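Local coordinates for protein Fe(2+) transporter FeoB (Legionella pneumophila, PDB 3IBY) that probably transports ferrous iron across the bacterial inner membrane in a GTP-driven uptake system, its cytosolic part, described here, carrying the GTP-binding G domain, at residues Q105-L109 and Y201-R206; K134-L139 and I249-V253; C141-P145 and A156-S160; L186-L190 and L223-L227. All coordinates share one frame; numbering follows the deposited sequence.

Contact 1 of 4, residues Q105-L109 and Y201-R206; sequences QLFEL and YYFSRR
The type I turn from Leu106 to Leu109, around the C-terminal end of helix 96-106 of the G domain, lays Glu108 and Leu109 against Tyr202 of helix 197-209, joining the G domain to the helical GDI domain. Leu109 CD2 sits over one face of the Tyr202 ring, 3.4 Å from its centroid and 15° off the normal, a clear CH-pi contact. Gln105 O lies in the ring plane at the edge, and Glu108 O packs 3.1 Å from Tyr202 CB. Glu108 CB approaches the Tyr201 ring at its edge, 3.9 Å from CE2.

The charged part is a salt bridge between Glu108 and Arg206. The Arg206 chain bends at chi2 and chi3, chi2 being close to eclipsed at 8°, which folds its guanidinium back toward the turn. There it is held between Gln105 CB over one face and Arg205 CB over the other. The carboxylate and guanidinium planes are 17° apart, although Glu108 OE1 itself approaches obliquely. The modelled Glu108 OE1 to Arg206 NH2 distance, 2.3 Å, is too short to be taken literally, so its exact value is doubtful. Glu108 OE1 also lies 3.3 Å from Arg205 CB. Both charged groups have second partners: Arg242 of helix 234-253 for Glu108 OE2, and Glu209 for Arg206 NH1. This buried charge network would be expected to favour the ionised forms.

The amide end of Gln105 is hydrogen-bonded, OE1 to Leu61 N and NE2 to Ser60 OG. Helix 70-81 adds Val79 beside both Leu109 and Tyr202, while helix 177-193 backs Tyr201 and Arg205 through Glu187 and Leu183.

Contact 2 of 4, residues K134-L139 and I249-V253; sequences KLESLL and IVTLV
Helices 134-139 and 249-253 run nearly antiparallel, at 151° with their axes 9.8 Å apart, and bring Leu135 CA within 6.0 Å of Val253 CA. The pair is an antiparallel helix packing that ties the G domain to the end of the long helix 234-253 of the helical domain, and the contact between them is made by aliphatic side chains.

Leu138 and Ile249 lie alongside each other, pointing opposite ways. With CG anti to its own carbonyl carbon (chi1 -71°), Leu138 reaches across so that its CD1 lies 3.8 Å from Ile249 CG1. The same methyl meets Leu252 CD1 at 3.7 Å, where the two side chains are roughly perpendicular, nearer the surface. On the deeper side, Leu135 CD1 rests 3.8 Å from Ile249 CG2, again crosswise. Three leucines thus touch Ile249: Leu138 CD1 sits against both CG1 and CG2, Leu135 shares CG2, and Leu139 CD2 comes more loosely to CD1.

Beyond the pair, Val253 is hydrogen-bonded through its backbone to Asp131, next to the small antiparallel pair of strands 129-130 and 254-255; Leu96 of helix 96-106 packs on Val253. Lys134 contributes its aliphatic root, CB lying beside Val253 CG2. That valine methyl presses closest against the helix backbone itself, 3.2 Å from Leu135 N.

Contact 3 of 4, residues C141-P145 and A156-S160; sequences CSVIP and ALQQS
Ile144, on the edge strand 143-145 of the central sheet of the P-loop GTPase (G) domain, turns its side chain onto helix 154-162, whose segment 156-160 runs back at 161° to the strand. Its CB stands 4.1 Å from Leu157 CD1. From there the two branches part. With CG2 anti to the backbone N and CG1 beside it (chi1 -61°), the CG2 methyl is set against the helix backbone, 3.7 Å from Leu157 N, and also touches Leu157 CB and, more loosely, Ala156 CB. The other branch leads toward the next turn of the helix: CG1 passes Ser160, and the terminal CD1 ends 4.0 Å from Ser160 CB.

Past that tip the contact turns polar. Ser142 OG and Ser160 OG lie 3.3 Å apart, and a water takes in both segments: it donates to Ser160 O at 2.9 Å and is hydrogen-bonded to Ser142 OG at 3.3 Å. Backbone hydrogen bonds from Ser142 and Ile144 to Val115, and from Ile144 to Leu117, hold this edge to strand 113-118, whose Val114 also touches Leu157 and Ser160.

The loop between strand and helix carries Gln147, Ala148 and His149, predicted to bind GTP. Chemically, then, its flanking strand and helix are joined by Ile144 packed on Ala156, Leu157 and Ser160, and by a water between Ser142 OG and the backbone O of Ser160, a modest surface contact with no charged group in it.

Contact 4 of 4, residues L186-L190 and L223-L227; sequences LENQL and LLIKL
Leu223 of helix 219-229 points into the side of helix 177-193, where it meets Leu186, Gln189 and Leu190. This is near-antiparallel helix packing within the helical GDI domain: the two short segments run at 159° to each other, with axes 13.1 Å apart, so the side chains alone bridge a wide gap.

The apolar contacts are made by leucine methyls. Leu186 and Leu223 cross at a slant, CD1 of the one 3.7 Å from CD1 of the other, and Leu190 CD2 approaches the same Leu223 CD1 at 4.3 Å. A chi1 of -157° swings CG of Leu186 toward helix 219-229, and chi2 (59°) spreads its methyls between two partners: CD1 goes to Leu223, while CD2 meets Leu227 CD1 tip to tip at 4.1 Å. Helix 197-209 closes this core from another side, with Leu207 against Leu223, and Phe203 and Ala200 against Leu190. The three successive helices thus share the same buried leucines.

The remaining contacts lie along the outer edge and mix polar and apolar groups. Gln189 runs out as an extended chain alongside Leu223, the two pointing opposite ways; its CD lies 3.8 Å from Leu223 CD2, and the amide end lies against this methyl, on the more exposed side of the contact. Lys226 comes at this amide from the other helix, bent at chi2 and chi4, and its NZ lies 3.8 Å from Gln189 CD.

Contacts 1 and 2 both join the G domain to the helical domain, their centres 21 Å apart, and they touch where Phe107 CE2 meets Leu139 O at 3.2 Å. Contact 3 lies wholly in the G domain, directly against contact 2: Glu136 OE1 probably accepts a hydrogen bond from Val143 N at 3.0 Å. Contact 4 is inside the helical domain, 14 Å from contact 1 between centres, and touches it where Ser204 O meets Leu186 CD2 at 3.4 Å. Contacts 3 and 4 are 37 Å apart between centres. Of the predicted GTP-binding residues, the side chain of Asn9 is about 8 Å from that of Gln105 in contact 1; contact 4 lies away from them.

Contact 1 of 4, residues Q105-L109 and Y201-R206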
loop_
_atom_site.group_PDB
_atom_site.type_symbol
_atom_site.label_atom_id
_atom_site.label_comp_id
_atom_site.label_asym_id
_atom_site.label_seq_id
_atom_site.Cartn_x
_atom_site.Cartn_y
_atom_site.Cartn_z
ATOM N N GLN A 105 0.434 5.423 -1.609
ATOM C CA GLN A 105 1.131 5.614 -0.328
ATOM C C GLN A 105 2.196 4.518 -0.089
ATOM O O GLN A 105 3.315 4.836 0.296
ATOM C CB GLN A 105 0.154 5.691 0.866
ATOM C CG GLN A 105 -0.783 6.889 0.869
ATOM C CD GLN A 105 -1.748 6.893 2.074
ATOM O OE1 GLN A 105 -2.033 5.845 2.621
ATOM N NE2 GLN A 105 -2.268 8.079 2.462
ATOM N N LEU A 106 1.840 3.256 -0.341
ATOM C CA LEU A 106 2.761 2.097 -0.224
ATOM C C LEU A 106 3.999 2.181 -1.105
ATOM O O LEU A 106 5.082 1.870 -0.669
ATOM C CB LEU A 106 2.019 0.835 -0.613
ATOM C CG LEU A 106 0.819 0.380 0.214
ATOM C CD1 LEU A 106 0.258 -0.942 -0.400
ATOM C CD2 LEU A 106 1.148 0.173 1.693
ATOM N N PHE A 107 3.819 2.570 -2.364
ATOM C CA PHE A 107 4.926 2.866 -3.299
ATOM C C PHE A 107 5.920 3.878 -2.780
ATOM O O PHE A 107 6.999 3.978 -3.319
ATOM C CB PHE A 107 4.400 3.505 -4.590
ATOM C CG PHE A 107 3.697 2.566 -5.512
ATOM C CD1 PHE A 107 3.400 1.249 -5.144
ATOM C CD2 PHE A 107 3.294 3.011 -6.765
ATOM C CE1 PHE A 107 2.783 0.417 -6.003
ATOM C CE2 PHE A 107 2.621 2.158 -7.622
ATOM C CZ PHE A 107 2.377 0.867 -7.225
ATOM N N GLU A 108 5.538 4.684 -1.797
ATOM C CA GLU A 108 6.445 5.665 -1.207
ATOM C C GLU A 108 7.320 5.035 -0.115
ATOM O O GLU A 108 8.124 5.728 0.471
ATOM C CB GLU A 108 5.643 6.855 -0.633
ATOM C CG GLU A 108 4.519 7.406 -1.551
ATOM C CD GLU A 108 3.863 8.698 -1.054
ATOM O OE1 GLU A 108 3.805 8.947 0.159
ATOM O OE2 GLU A 108 3.380 9.502 -1.889
ATOM N N LEU A 109 7.144 3.749 0.195
ATOM C CA LEU A 109 8.066 3.049 1.122
ATOM C C LEU A 109 9.415 2.642 0.470
ATOM O O LEU A 109 10.409 2.422 1.135
ATOM C CB LEU A 109 7.405 1.787 1.696
ATOM C CG LEU A 109 6.223 2.029 2.625
ATOM C CD1 LEU A 109 5.287 0.814 2.666
ATOM C CD2 LEU A 109 6.681 2.415 4.030
ATOM N N TYR A 201 11.746 10.188 2.656
ATOM C CA TYR A 201 10.771 10.503 1.625
ATOM C C TYR A 201 9.413 10.122 2.163
ATOM O O TYR A 201 8.498 10.936 2.135
ATOM C CB TYR A 201 11.045 9.791 0.288
ATOM C CG TYR A 201 10.021 10.124 -0.809
ATOM C CD1 TYR A 201 10.238 11.151 -1.741
ATOM C CD2 TYR A 201 8.841 9.431 -0.907
ATOM C CE1 TYR A 201 9.288 11.456 -2.740
ATOM C CE2 TYR A 201 7.905 9.731 -1.894
ATOM C CZ TYR A 201 8.123 10.728 -2.801
ATOM O OH TYR A 201 7.157 10.970 -3.750
ATOM N N TYR A 202 9.288 8.900 2.678
ATOM C CA TYR A 202 7.974 8.360 3.055
ATOM C C TYR A 202 7.414 9.084 4.263
ATOM O O TYR A 202 6.268 9.461 4.279
ATOM C CB TYR A 202 8.075 6.847 3.356
ATOM C CG TYR A 202 6.876 6.218 4.049
ATOM C CD1 TYR A 202 5.808 5.697 3.329
ATOM C CD2 TYR A 202 6.833 6.122 5.425
ATOM C CE1 TYR A 202 4.729 5.094 3.970
ATOM C CE2 TYR A 202 5.749 5.539 6.071
ATOM C CZ TYR A 202 4.697 5.025 5.348
ATOM O OH TYR A 202 3.635 4.448 6.045
ATOM N N PHE A 203 8.235 9.272 5.272
ATOM C CA PHE A 203 7.795 9.858 6.521
ATOM C C PHE A 203 7.350 11.337 6.375
ATOM O O PHE A 203 6.463 11.817 7.107
ATOM C CB PHE A 203 8.942 9.716 7.515
ATOM C CG PHE A 203 8.616 10.191 8.885
ATOM C CD1 PHE A 203 7.321 10.083 9.394
ATOM C CD2 PHE A 203 9.622 10.735 9.694
ATOM C CE1 PHE A 203 7.035 10.513 10.683
ATOM C CE2 PHE A 203 9.348 11.168 10.978
ATOM C CZ PHE A 203 8.056 11.064 11.481
ATOM N N SER A 204 7.951 12.032 5.407
ATOM C CA SER A 204 7.591 13.418 5.075
ATOM C C SER A 204 6.139 13.568 4.583
ATOM O O SER A 204 5.394 14.486 5.028
ATOM C CB SER A 204 8.584 14.014 4.041
ATOM O OG SER A 204 8.717 13.207 2.894
ATOM N N ARG A 205 5.750 12.668 3.676
ATOM C CA ARG A 205 4.382 12.633 3.157
ATOM C C ARG A 205 3.394 12.360 4.263
ATOM O O ARG A 205 2.354 12.993 4.332
ATOM C CB ARG A 205 4.237 11.596 2.052
ATOM C CG ARG A 205 4.615 12.105 0.641
ATOM C CD ARG A 205 6.045 12.519 0.575
ATOM N NE ARG A 205 6.378 13.182 -0.667
ATOM C CZ ARG A 205 7.489 13.893 -0.845
ATOM N NH1 ARG A 205 8.383 14.040 0.137
ATOM N NH2 ARG A 205 7.727 14.449 -2.014
ATOM N N ARG A 206 3.725 11.450 5.161
ATOM C CA ARG A 206 2.823 11.161 6.260
ATOM C C ARG A 206 2.633 12.369 7.193
ATOM O O ARG A 206 1.501 12.722 7.585
ATOM C CB ARG A 206 3.312 9.913 7.011
ATOM C CG ARG A 206 2.746 8.576 6.501
ATOM C CD ARG A 206 1.945 8.695 5.193
ATOM N NE ARG A 206 2.647 8.055 4.092
ATOM C CZ ARG A 206 2.433 8.277 2.807
ATOM N NH1 ARG A 206 1.560 9.174 2.361
ATOM N NH2 ARG A 206 3.131 7.579 1.942
#

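Contact 2 of 4, residues K134-L139 and I249-V253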
loop_
_atom_site.group_PDB
_atom_site.type_symbol
_atom_site.label_atom_id
_atom_site.label_comp_id
_atom_site.label_asym_id
_atom_site.label_seq_id
_atom_site.Cartn_x
_atom_site.Cartn_y
_atom_site.Cartn_z
ATOM N N LYS A 134 -2.126 -1.783 -19.089
ATOM C CA LYS A 134 -1.963 -0.328 -18.995
ATOM C C LYS A 134 -1.780 0.101 -17.541
ATOM O O LYS A 134 -0.938 0.924 -17.243
ATOM C CB LYS A 134 -3.123 0.404 -19.685
ATOM C CG LYS A 134 -2.971 1.927 -19.848
ATOM C CD LYS A 134 -2.033 2.395 -20.975
ATOM C CE LYS A 134 -1.626 3.891 -20.784
ATOM N NZ LYS A 134 -0.800 4.525 -21.872
ATOM N N LEU A 135 -2.559 -0.475 -16.642
ATOM C CA LEU A 135 -2.433 -0.214 -15.199
ATOM C C LEU A 135 -1.023 -0.526 -14.715
ATOM O O LEU A 135 -0.373 0.287 -14.068
ATOM C CB LEU A 135 -3.445 -1.050 -14.444
ATOM C CG LEU A 135 -3.471 -0.881 -12.924
ATOM C CD1 LEU A 135 -3.646 0.590 -12.552
ATOM C CD2 LEU A 135 -4.563 -1.752 -12.308
ATOM N N GLU A 136 -0.539 -1.695 -15.098
ATOM C CA GLU A 136 0.828 -2.099 -14.812
ATOM C C GLU A 136 1.848 -1.131 -15.422
ATOM O O GLU A 136 2.839 -0.767 -14.782
ATOM C CB GLU A 136 1.068 -3.559 -15.280
ATOM C CG GLU A 136 2.525 -4.044 -15.148
ATOM C CD GLU A 136 2.715 -5.579 -15.302
ATOM O OE1 GLU A 136 1.941 -6.406 -14.762
ATOM O OE2 GLU A 136 3.694 -5.953 -15.980
ATOM N N SER A 137 1.622 -0.703 -16.651
ATOM C CA SER A 137 2.565 0.212 -17.299
ATOM C C SER A 137 2.619 1.524 -16.511
ATOM O O SER A 137 3.688 2.043 -16.241
ATOM C CB SER A 137 2.166 0.473 -18.747
ATOM O OG SER A 137 3.138 1.293 -19.395
ATOM N N LEU A 138 1.456 2.048 -16.133
ATOM C CA LEU A 138 1.370 3.283 -15.351
ATOM C C LEU A 138 1.956 3.124 -13.951
ATOM O O LEU A 138 2.788 3.928 -13.560
ATOM C CB LEU A 138 -0.079 3.764 -15.228
ATOM C CG LEU A 138 -0.700 4.320 -16.490
ATOM C CD1 LEU A 138 -2.218 4.596 -16.317
ATOM C CD2 LEU A 138 0.071 5.591 -16.882
ATOM N N LEU A 139 1.523 2.105 -13.203
ATOM C CA LEU A 139 1.939 1.943 -11.790
ATOM C C LEU A 139 3.395 1.467 -11.604
ATOM O O LEU A 139 3.948 1.553 -10.481
ATOM C CB LEU A 139 1.028 0.946 -11.043
ATOM C CG LEU A 139 -0.451 1.260 -10.797
ATOM C CD1 LEU A 139 -1.082 0.204 -9.894
ATOM C CD2 LEU A 139 -0.646 2.659 -10.238
ATOM N N ILE A 249 -5.167 7.974 -13.576
ATOM C CA ILE A 249 -4.828 6.584 -13.936
ATOM C C ILE A 249 -6.071 5.745 -14.167
ATOM O O ILE A 249 -6.082 4.867 -15.039
ATOM C CB ILE A 249 -3.964 5.882 -12.845
ATOM C CG1 ILE A 249 -2.517 6.347 -12.955
ATOM C CG2 ILE A 249 -4.038 4.335 -12.948
ATOM C CD1 ILE A 249 -1.812 6.386 -11.617
ATOM N N VAL A 250 -7.118 6.007 -13.385
ATOM C CA VAL A 250 -8.350 5.227 -13.476
ATOM C C VAL A 250 -9.013 5.501 -14.823
ATOM O O VAL A 250 -9.343 4.574 -15.564
ATOM C CB VAL A 250 -9.295 5.499 -12.274
ATOM C CG1 VAL A 250 -10.626 4.853 -12.492
ATOM C CG2 VAL A 250 -8.697 4.949 -10.957
ATOM N N THR A 251 -9.129 6.778 -15.173
ATOM C CA THR A 251 -9.693 7.198 -16.473
ATOM C C THR A 251 -8.949 6.607 -17.725
ATOM O O THR A 251 -9.536 6.435 -18.768
ATOM C CB THR A 251 -9.788 8.755 -16.538
ATOM O OG1 THR A 251 -8.572 9.315 -16.051
ATOM C CG2 THR A 251 -10.907 9.303 -15.645
ATOM N N LEU A 252 -7.671 6.278 -17.602
ATOM C CA LEU A 252 -6.903 5.607 -18.667
ATOM C C LEU A 252 -7.104 4.075 -18.731
ATOM O O LEU A 252 -6.863 3.440 -19.754
ATOM C CB LEU A 252 -5.405 5.888 -18.466
ATOM C CG LEU A 252 -4.924 7.333 -18.654
ATOM C CD1 LEU A 252 -3.547 7.548 -18.071
ATOM C CD2 LEU A 252 -4.938 7.671 -20.117
ATOM N N VAL A 253 -7.537 3.483 -17.634
ATOM C CA VAL A 253 -7.483 2.041 -17.498
ATOM C C VAL A 253 -8.874 1.413 -17.353
ATOM O O VAL A 253 -9.077 0.239 -17.673
ATOM C CB VAL A 253 -6.567 1.660 -16.294
ATOM C CG1 VAL A 253 -7.118 0.443 -15.542
ATOM C CG2 VAL A 253 -5.129 1.439 -16.766
#

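Contact 3 of 4, residues C141-P145 and A156-S160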
loop_
_atom_site.group_PDB
_atom_site.type_symbol
_atom_site.label_atom_id
_atom_site.label_comp_id
_atom_site.label_asym_id
_atom_site.label_seq_id
_atom_site.Cartn_x
_atom_site.Cartn_y
_atom_site.Cartn_z
ATOM N N CYS A 141 4.585 -1.615 -11.423
ATOM C CA CYS A 141 4.762 -2.901 -10.720
ATOM C C CYS A 141 3.889 -3.958 -11.352
ATOM O O CYS A 141 2.899 -3.616 -11.994
ATOM C CB CYS A 141 4.351 -2.771 -9.275
ATOM S SG CYS A 141 2.561 -2.540 -8.998
ATOM N N SER A 142 4.239 -5.235 -11.161
ATOM C CA SER A 142 3.357 -6.321 -11.573
ATOM C C SER A 142 1.959 -6.078 -11.046
ATOM O O SER A 142 1.782 -5.757 -9.854
ATOM C CB SER A 142 3.825 -7.661 -11.027
ATOM O OG SER A 142 5.098 -7.980 -11.542
ATOM N N VAL A 143 0.989 -6.188 -11.955
ATOM C CA VAL A 143 -0.445 -6.178 -11.611
ATOM C C VAL A 143 -0.984 -7.549 -12.036
ATOM O O VAL A 143 -0.901 -7.902 -13.210
ATOM C CB VAL A 143 -1.218 -5.037 -12.317
ATOM C CG1 VAL A 143 -2.619 -4.971 -11.780
ATOM C CG2 VAL A 143 -0.540 -3.715 -12.128
ATOM N N ILE A 144 -1.451 -8.339 -11.069
ATOM C CA ILE A 144 -1.762 -9.739 -11.322
ATOM C C ILE A 144 -3.233 -9.925 -11.050
ATOM O O ILE A 144 -3.667 -9.866 -9.893
ATOM C CB ILE A 144 -0.934 -10.716 -10.439
ATOM C CG1 ILE A 144 0.594 -10.560 -10.695
ATOM C CG2 ILE A 144 -1.406 -12.169 -10.647
ATOM C CD1 ILE A 144 1.129 -11.066 -12.045
ATOM N N PRO A 145 -4.018 -10.104 -12.111
ATOM C CA PRO A 145 -5.445 -10.335 -12.000
ATOM C C PRO A 145 -5.746 -11.696 -11.395
ATOM O O PRO A 145 -5.162 -12.689 -11.838
ATOM C CB PRO A 145 -5.924 -10.325 -13.444
ATOM C CG PRO A 145 -4.817 -9.752 -14.247
ATOM C CD PRO A 145 -3.574 -9.908 -13.499
ATOM N N ALA A 156 0.079 -17.553 -10.672
ATOM C CA ALA A 156 0.809 -16.475 -11.320
ATOM C C ALA A 156 1.255 -15.402 -10.322
ATOM O O ALA A 156 2.323 -14.813 -10.459
ATOM C CB ALA A 156 -0.069 -15.855 -12.400
ATOM N N LEU A 157 0.397 -15.127 -9.339
ATOM C CA LEU A 157 0.714 -14.205 -8.224
ATOM C C LEU A 157 1.835 -14.798 -7.377
ATOM O O LEU A 157 2.697 -14.080 -6.911
ATOM C CB LEU A 157 -0.500 -13.984 -7.355
ATOM C CG LEU A 157 -0.257 -13.125 -6.140
ATOM C CD1 LEU A 157 -0.184 -11.685 -6.564
ATOM C CD2 LEU A 157 -1.355 -13.334 -5.090
ATOM N N GLN A 158 1.804 -16.116 -7.207
ATOM C CA GLN A 158 2.875 -16.832 -6.534
ATOM C C GLN A 158 4.119 -16.636 -7.348
ATOM O O GLN A 158 5.115 -16.234 -6.836
ATOM C CB GLN A 158 2.546 -18.317 -6.410
ATOM C CG GLN A 158 1.525 -18.692 -5.299
ATOM C CD GLN A 158 1.031 -20.155 -5.439
ATOM O OE1 GLN A 158 1.301 -20.808 -6.440
ATOM N NE2 GLN A 158 0.326 -20.658 -4.440
ATOM N N GLN A 159 4.053 -16.919 -8.633
ATOM C CA GLN A 159 5.227 -16.801 -9.489
ATOM C C GLN A 159 5.819 -15.386 -9.401
ATOM O O GLN A 159 6.994 -15.209 -9.104
ATOM C CB GLN A 159 4.875 -17.154 -10.925
ATOM C CG GLN A 159 5.896 -18.048 -11.571
ATOM C CD GLN A 159 6.045 -19.356 -10.828
ATOM O OE1 GLN A 159 5.053 -19.924 -10.357
ATOM N NE2 GLN A 159 7.288 -19.823 -10.680
ATOM N N SER A 160 4.977 -14.378 -9.591
ATOM C CA SER A 160 5.390 -12.994 -9.468
ATOM C C SER A 160 6.022 -12.642 -8.098
ATOM O O SER A 160 6.790 -11.678 -8.006
ATOM C CB SER A 160 4.171 -12.117 -9.697
ATOM O OG SER A 160 4.537 -10.786 -9.914
HETATM O O HOH W 1 7.408 -9.612 -9.925
#

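Contact 4 of 4, residues L186-L190 and L223-L227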
loop_
_atom_site.group_PDB
_atom_site.type_symbol
_atom_site.label_atom_id
_atom_site.label_comp_id
_atom_site.label_asym_id
_atom_site.label_seq_id
_atom_site.Cartn_x
_atom_site.Cartn_y
_atom_site.Cartn_z
ATOM N N LEU A 186 10.966 19.491 4.416
ATOM C CA LEU A 186 10.646 18.465 5.368
ATOM C C LEU A 186 11.520 17.229 5.124
ATOM O O LEU A 186 12.184 16.772 6.051
ATOM C CB LEU A 186 9.160 18.154 5.276
ATOM C CG LEU A 186 8.523 17.527 6.490
ATOM C CD1 LEU A 186 8.692 18.427 7.691
ATOM C CD2 LEU A 186 7.061 17.267 6.195
ATOM N N GLU A 187 11.568 16.738 3.881
ATOM C CA GLU A 187 12.456 15.619 3.529
ATOM C C GLU A 187 13.903 15.857 3.950
ATOM O O GLU A 187 14.553 14.966 4.474
ATOM C CB GLU A 187 12.409 15.275 2.025
ATOM C CG GLU A 187 13.256 14.025 1.648
ATOM C CD GLU A 187 13.028 13.455 0.211
ATOM O OE1 GLU A 187 12.716 14.216 -0.727
ATOM O OE2 GLU A 187 13.194 12.221 0.009
ATOM N N ASN A 188 14.410 17.053 3.733
ATOM C CA ASN A 188 15.817 17.334 4.036
ATOM C C ASN A 188 16.108 17.480 5.536
ATOM O O ASN A 188 17.096 16.955 6.039
ATOM C CB ASN A 188 16.259 18.581 3.249
ATOM C CG ASN A 188 16.318 18.322 1.727
ATOM O OD1 ASN A 188 15.831 19.133 0.914
ATOM N ND2 ASN A 188 16.918 17.179 1.346
ATOM N N GLN A 189 15.246 18.202 6.243
ATOM C CA GLN A 189 15.238 18.210 7.705
ATOM C C GLN A 189 15.452 16.765 8.217
ATOM O O GLN A 189 16.389 16.505 8.995
ATOM C CB GLN A 189 13.893 18.766 8.194
ATOM C CG GLN A 189 13.855 19.515 9.550
ATOM C CD GLN A 189 12.554 20.389 9.718
ATOM O OE1 GLN A 189 11.723 20.476 8.806
ATOM N NE2 GLN A 189 12.405 21.035 10.884
ATOM N N LEU A 190 14.618 15.831 7.736
ATOM C CA LEU A 190 14.692 14.419 8.134
ATOM C C LEU A 190 16.034 13.753 7.808
ATOM O O LEU A 190 16.598 13.071 8.655
ATOM C CB LEU A 190 13.552 13.601 7.502
ATOM C CG LEU A 190 12.143 14.012 7.921
ATOM C CD1 LEU A 190 11.135 13.076 7.389
ATOM C CD2 LEU A 190 12.040 14.129 9.442
ATOM N N LEU A 223 7.277 19.128 14.607
ATOM C CA LEU A 223 7.075 19.290 13.168
ATOM C C LEU A 223 5.608 19.572 12.745
ATOM O O LEU A 223 5.366 20.432 11.909
ATOM C CB LEU A 223 7.605 18.077 12.408
ATOM C CG LEU A 223 9.115 17.951 12.234
ATOM C CD1 LEU A 223 9.384 17.049 11.037
ATOM C CD2 LEU A 223 9.793 19.303 12.047
ATOM N N LEU A 224 4.652 18.847 13.335
ATOM C CA LEU A 224 3.211 18.980 12.994
ATOM C C LEU A 224 2.653 20.384 13.262
ATOM O O LEU A 224 1.773 20.854 12.541
ATOM C CB LEU A 224 2.322 17.925 13.721
ATOM C CG LEU A 224 2.143 16.532 13.068
ATOM C CD1 LEU A 224 1.248 15.538 13.893
ATOM C CD2 LEU A 224 1.602 16.664 11.637
ATOM N N ILE A 225 3.131 21.043 14.302
ATOM C CA ILE A 225 2.643 22.384 14.555
ATOM C C ILE A 225 3.325 23.307 13.564
ATOM O O ILE A 225 2.688 24.233 13.046
ATOM C CB ILE A 225 2.793 22.830 16.004
ATOM C CG1 ILE A 225 4.181 22.487 16.550
ATOM C CG2 ILE A 225 1.712 22.175 16.814
ATOM C CD1 ILE A 225 4.413 22.900 17.969
ATOM N N LYS A 226 4.581 23.005 13.247
ATOM C CA LYS A 226 5.311 23.762 12.252
ATOM C C LYS A 226 4.595 23.740 10.901
ATOM O O LYS A 226 4.614 24.738 10.178
ATOM C CB LYS A 226 6.717 23.213 12.085
ATOM C CG LYS A 226 7.638 24.091 11.240
ATOM C CD LYS A 226 8.476 23.252 10.293
ATOM C CE LYS A 226 9.460 24.095 9.502
ATOM N NZ LYS A 226 10.888 23.774 9.843
ATOM N N LEU A 227 3.969 22.620 10.551
ATOM C CA LEU A 227 3.254 22.514 9.260
ATOM C C LEU A 227 1.930 23.302 9.257
ATOM O O LEU A 227 1.572 23.906 8.245
ATOM C CB LEU A 227 3.040 21.048 8.865
ATOM C CG LEU A 227 4.327 20.300 8.446
ATOM C CD1 LEU A 227 4.198 18.776 8.642
ATOM C CD2 LEU A 227 4.749 20.628 6.992
#